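Local coordinates for ubiquitin-like-specific protease 2 (Saccharomyces cerevisiae, PDB 5LNB), which removes SUMO from modified proteins as a cysteine protease of the C48 family, this chain being the piece that carries its catalytic domain, at residues P157-H171 / Q198-M212. Residues are numbered along the deposited sequence; the frame is centred on the assembly and turned at random.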
# COMPACT_ATOMS: atom_id res chain seq x y z
N PRO A 157 2.81 5.27 24.92
CA PRO A 157 2.34 4.54 23.73
C PRO A 157 2.57 5.35 22.46
O PRO A 157 1.84 6.32 22.27
CB PRO A 157 0.84 4.34 23.99
CG PRO A 157 0.56 4.95 25.36
CD PRO A 157 1.69 5.87 25.67
N LEU A 158 3.55 4.98 21.64
CA LEU A 158 3.95 5.78 20.48
C LEU A 158 3.35 5.21 19.20
O LEU A 158 3.50 4.02 18.92
CB LEU A 158 5.47 5.84 20.36
CG LEU A 158 6.17 6.73 21.39
CD1 LEU A 158 7.66 6.78 21.11
CD2 LEU A 158 5.56 8.13 21.37
N VAL A 159 2.69 6.07 18.43
CA VAL A 159 2.18 5.70 17.12
C VAL A 159 3.31 5.89 16.11
O VAL A 159 3.88 6.99 16.01
CB VAL A 159 0.96 6.55 16.74
CG1 VAL A 159 0.48 6.21 15.33
CG2 VAL A 159 -0.16 6.41 17.81
N ASN A 160 3.64 4.84 15.38
CA ASN A 160 4.76 4.86 14.44
C ASN A 160 4.20 4.83 13.03
O ASN A 160 3.47 3.90 12.66
CB ASN A 160 5.72 3.69 14.66
CG ASN A 160 6.39 3.74 16.03
OD1 ASN A 160 6.79 4.81 16.49
ND2 ASN A 160 6.51 2.59 16.68
N ILE A 161 4.51 5.86 12.25
CA ILE A 161 4.14 5.90 10.84
C ILE A 161 5.37 5.42 10.08
O ILE A 161 6.32 6.18 9.86
CB ILE A 161 3.70 7.30 10.40
CG1 ILE A 161 2.48 7.73 11.24
CG2 ILE A 161 3.40 7.31 8.89
CD1 ILE A 161 2.02 9.14 10.97
N LEU A 162 5.36 4.14 9.70
CA LEU A 162 6.51 3.53 9.03
C LEU A 162 6.48 3.93 7.56
O LEU A 162 5.62 3.47 6.80
CB LEU A 162 6.47 2.01 9.22
CG LEU A 162 6.29 1.52 10.67
CD1 LEU A 162 6.16 -0.01 10.73
CD2 LEU A 162 7.44 2.00 11.57
N THR A 163 7.42 4.78 7.16
CA THR A 163 7.44 5.42 5.84
C THR A 163 8.64 4.91 5.05
O THR A 163 9.78 4.98 5.52
CB THR A 163 7.52 6.94 5.98
OG1 THR A 163 6.54 7.38 6.93
CG2 THR A 163 7.26 7.63 4.65
N PHE A 164 8.39 4.42 3.83
CA PHE A 164 9.45 3.80 3.04
C PHE A 164 9.36 4.24 1.58
O PHE A 164 8.27 4.31 1.00
CB PHE A 164 9.41 2.27 3.15
CG PHE A 164 8.02 1.68 3.15
CD1 PHE A 164 7.49 1.11 1.99
CD2 PHE A 164 7.23 1.71 4.30
CE1 PHE A 164 6.21 0.57 1.99
CE2 PHE A 164 5.95 1.18 4.30
CZ PHE A 164 5.43 0.60 3.14
N ASP A 165 10.52 4.55 1.00
CA ASP A 165 10.62 5.20 -0.29
C ASP A 165 11.86 4.66 -0.99
O ASP A 165 12.94 4.64 -0.41
CB ASP A 165 10.73 6.72 -0.11
CG ASP A 165 10.77 7.49 -1.43
OD1 ASP A 165 10.67 6.87 -2.52
OD2 ASP A 165 10.90 8.72 -1.36
N SER A 166 11.69 4.21 -2.24
CA SER A 166 12.84 3.72 -2.99
C SER A 166 13.77 4.84 -3.41
O SER A 166 14.93 4.56 -3.74
CB SER A 166 12.37 2.93 -4.22
OG SER A 166 11.47 3.69 -4.99
N LEU A 167 13.31 6.09 -3.41
CA LEU A 167 14.22 7.21 -3.63
C LEU A 167 14.87 7.62 -2.31
O LEU A 167 14.41 7.27 -1.22
CB LEU A 167 13.48 8.40 -4.25
CG LEU A 167 12.79 8.10 -5.59
CD1 LEU A 167 12.14 9.34 -6.19
CD2 LEU A 167 13.75 7.44 -6.60
N ARG A 168 15.97 8.37 -2.42
CA ARG A 168 16.74 8.76 -1.24
C ARG A 168 16.16 10.06 -0.66
O ARG A 168 16.71 11.15 -0.80
CB ARG A 168 18.22 8.90 -1.59
CG ARG A 168 18.89 7.55 -1.87
CD ARG A 168 20.32 7.70 -2.35
NE ARG A 168 21.15 8.36 -1.34
CZ ARG A 168 22.08 7.75 -0.61
NH1 ARG A 168 22.31 6.45 -0.77
NH2 ARG A 168 22.79 8.44 0.28
N GLN A 169 15.03 9.91 0.03
CA GLN A 169 14.27 11.05 0.52
C GLN A 169 13.58 10.70 1.83
O GLN A 169 13.22 9.55 2.07
CB GLN A 169 13.19 11.50 -0.48
CG GLN A 169 13.70 11.92 -1.84
CD GLN A 169 12.58 12.40 -2.75
OE1 GLN A 169 11.46 12.66 -2.31
NE2 GLN A 169 12.88 12.51 -4.04
N THR A 170 13.38 11.73 2.65
CA THR A 170 12.60 11.66 3.87
C THR A 170 11.38 12.56 3.71
O THR A 170 11.39 13.51 2.92
CB THR A 170 13.44 12.08 5.08
OG1 THR A 170 13.83 13.45 4.93
CG2 THR A 170 14.71 11.22 5.17
N HIS A 171 10.31 12.26 4.45
CA HIS A 171 9.00 12.79 4.09
C HIS A 171 8.29 13.41 5.28
O HIS A 171 7.07 13.28 5.44
CB HIS A 171 8.15 11.70 3.45
CG HIS A 171 8.73 11.18 2.18
ND1 HIS A 171 8.83 11.94 1.04
CD2 HIS A 171 9.28 9.98 1.88
CE1 HIS A 171 9.40 11.23 0.08
NE2 HIS A 171 9.68 10.04 0.57
N GLN A 198 3.09 12.17 20.37
CA GLN A 198 2.94 10.72 20.46
C GLN A 198 3.03 10.04 19.10
O GLN A 198 3.08 8.80 19.05
CB GLN A 198 1.59 10.37 21.09
CG GLN A 198 1.61 10.01 22.55
CD GLN A 198 0.23 9.57 23.04
OE1 GLN A 198 -0.65 10.40 23.27
NE2 GLN A 198 0.03 8.26 23.16
N ILE A 199 3.06 10.80 18.02
CA ILE A 199 3.03 10.26 16.66
C ILE A 199 4.38 10.53 16.01
O ILE A 199 4.79 11.69 15.88
CB ILE A 199 1.88 10.87 15.85
CG1 ILE A 199 0.57 10.81 16.66
CG2 ILE A 199 1.72 10.16 14.50
CD1 ILE A 199 -0.58 11.44 15.96
N LYS A 200 5.06 9.47 15.61
CA LYS A 200 6.42 9.55 15.10
C LYS A 200 6.48 8.97 13.70
O LYS A 200 6.08 7.82 13.48
CB LYS A 200 7.39 8.82 16.03
CG LYS A 200 7.52 9.45 17.41
CD LYS A 200 7.87 10.94 17.30
CE LYS A 200 7.92 11.63 18.67
NZ LYS A 200 7.91 13.11 18.52
N MET A 201 6.97 9.77 12.76
CA MET A 201 7.35 9.24 11.46
C MET A 201 8.69 8.52 11.61
O MET A 201 9.63 9.08 12.17
CB MET A 201 7.45 10.35 10.41
CG MET A 201 7.88 9.80 9.06
SD MET A 201 8.45 11.02 7.86
CE MET A 201 9.95 11.63 8.65
N LYS A 202 8.76 7.28 11.13
CA LYS A 202 10.00 6.52 11.13
C LYS A 202 10.37 6.23 9.68
O LYS A 202 9.60 5.58 8.96
CB LYS A 202 9.85 5.22 11.93
CG LYS A 202 9.37 5.42 13.37
CD LYS A 202 10.50 5.85 14.31
CE LYS A 202 9.99 6.00 15.73
NZ LYS A 202 11.03 6.50 16.69
N THR A 203 11.52 6.74 9.25
CA THR A 203 12.03 6.54 7.90
C THR A 203 12.59 5.13 7.82
O THR A 203 13.60 4.82 8.46
CB THR A 203 13.10 7.58 7.57
OG1 THR A 203 12.51 8.88 7.50
CG2 THR A 203 13.78 7.27 6.23
N CYS A 204 11.95 4.27 7.04
CA CYS A 204 12.35 2.87 7.07
C CYS A 204 13.13 2.51 5.82
O CYS A 204 12.65 2.75 4.71
CB CYS A 204 11.12 1.97 7.21
SG CYS A 204 10.21 2.28 8.73
N PRO A 205 14.31 1.90 5.96
CA PRO A 205 15.12 1.58 4.77
C PRO A 205 14.54 0.43 3.96
O PRO A 205 14.21 -0.64 4.49
CB PRO A 205 16.48 1.21 5.38
CG PRO A 205 16.15 0.71 6.74
CD PRO A 205 14.98 1.53 7.21
N VAL A 206 14.42 0.65 2.66
CA VAL A 206 14.05 -0.37 1.68
C VAL A 206 15.04 -0.26 0.53
O VAL A 206 15.75 0.75 0.43
CB VAL A 206 12.61 -0.18 1.19
CG1 VAL A 206 11.60 -0.60 2.26
CG2 VAL A 206 12.39 1.27 0.74
N PRO A 207 15.13 -1.24 -0.38
CA PRO A 207 16.08 -1.10 -1.49
C PRO A 207 15.90 0.24 -2.18
O PRO A 207 14.79 0.73 -2.34
CB PRO A 207 15.74 -2.28 -2.41
CG PRO A 207 14.99 -3.25 -1.53
CD PRO A 207 14.23 -2.39 -0.56
N GLN A 208 17.01 0.86 -2.54
CA GLN A 208 17.00 2.16 -3.17
C GLN A 208 17.45 2.03 -4.62
O GLN A 208 18.41 1.33 -4.92
CB GLN A 208 17.91 3.14 -2.41
CG GLN A 208 17.43 3.35 -0.98
CD GLN A 208 18.16 4.46 -0.27
OE1 GLN A 208 17.54 5.40 0.23
NE2 GLN A 208 19.49 4.36 -0.22
N GLN A 209 16.73 2.72 -5.49
CA GLN A 209 17.01 2.76 -6.91
C GLN A 209 16.43 4.07 -7.42
O GLN A 209 15.25 4.35 -7.20
CB GLN A 209 16.40 1.54 -7.62
CG GLN A 209 17.15 1.06 -8.86
CD GLN A 209 16.90 1.95 -10.06
OE1 GLN A 209 15.85 2.59 -10.16
NE2 GLN A 209 17.87 2.01 -10.98
N PRO A 210 17.22 4.90 -8.10
CA PRO A 210 16.82 6.29 -8.35
C PRO A 210 15.82 6.51 -9.49
O PRO A 210 15.53 7.67 -9.79
CB PRO A 210 18.16 6.98 -8.67
CG PRO A 210 19.01 5.90 -9.23
CD PRO A 210 18.59 4.62 -8.56
N ASN A 211 15.24 5.48 -10.11
CA ASN A 211 14.23 5.68 -11.16
C ASN A 211 12.91 6.05 -10.51
O ASN A 211 12.24 5.20 -9.93
CB ASN A 211 14.02 4.42 -11.99
CG ASN A 211 15.26 3.94 -12.70
OD1 ASN A 211 16.26 4.66 -12.81
ND2 ASN A 211 15.21 2.71 -13.18
N MET A 212 12.48 7.31 -10.64
CA MET A 212 11.22 7.69 -10.03
C MET A 212 10.05 6.89 -10.61
O MET A 212 9.14 6.48 -9.88
CB MET A 212 10.96 9.19 -10.17
CG MET A 212 9.73 9.64 -9.37
SD MET A 212 9.68 11.42 -9.09
CE MET A 212 9.30 12.01 -10.73
O HOH W 1 12.52 4.98 3.05
O HOH W 2 15.11 3.68 1.91
O HOH W 3 12.53 3.79 -7.54
O HOH W 4 10.57 9.54 5.59
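Ile-161 CD1 packs on Ile-199 CG2 at 3.7 Å, on the sheet face shared with Val-159, Met-201 and Thr-163. The two parallel strands, 159-164 and 199-203, flank helix 172-190 in a beta-alpha-beta unit of the Ulp1-type protease domain, and 199-203 is an outermost strand of the mixed sheet. On the other face Leu-162 CB meets Cys-204 SG, and farther along, Phe-164 CB touches Val-206 CG1 (3.7 Å), with Trp-237 of helix 230-238 lying against both residues. Met-201 CG stands anti to the backbone N (chi1 179°), which carries it to within 3.5 Å of Thr-163 OG1, while SD approaches His-171 C at 3.5 Å. Ile-161 O is gripped from opposite faces of its carbonyl plane, by Lys-202 N at 3.0 Å and Thr-163 OG1. At the strand start Gln-198 NE2 donates to Pro-157 O in the carbonyl plane (2.8 Å, N-H...O 165°). Replacing Gln-198 with alanine would probably leave Pro-157 O without this donor and remove the amide that touches the Pro-157 ring. Beyond Cys-204 a water bridges Asp-165 N and Cys-204 O; the chains meet again where Gln-209 N donates to Ser-166 O. Asp-165 OD1 closes an Asx turn with Leu-167 N and also accepts from His-122; OD2 receives His-171 NE2 at 2.6 Å on its anti side, 32° out of the carboxylate plane, while OD2 itself lies almost in the imidazole plane.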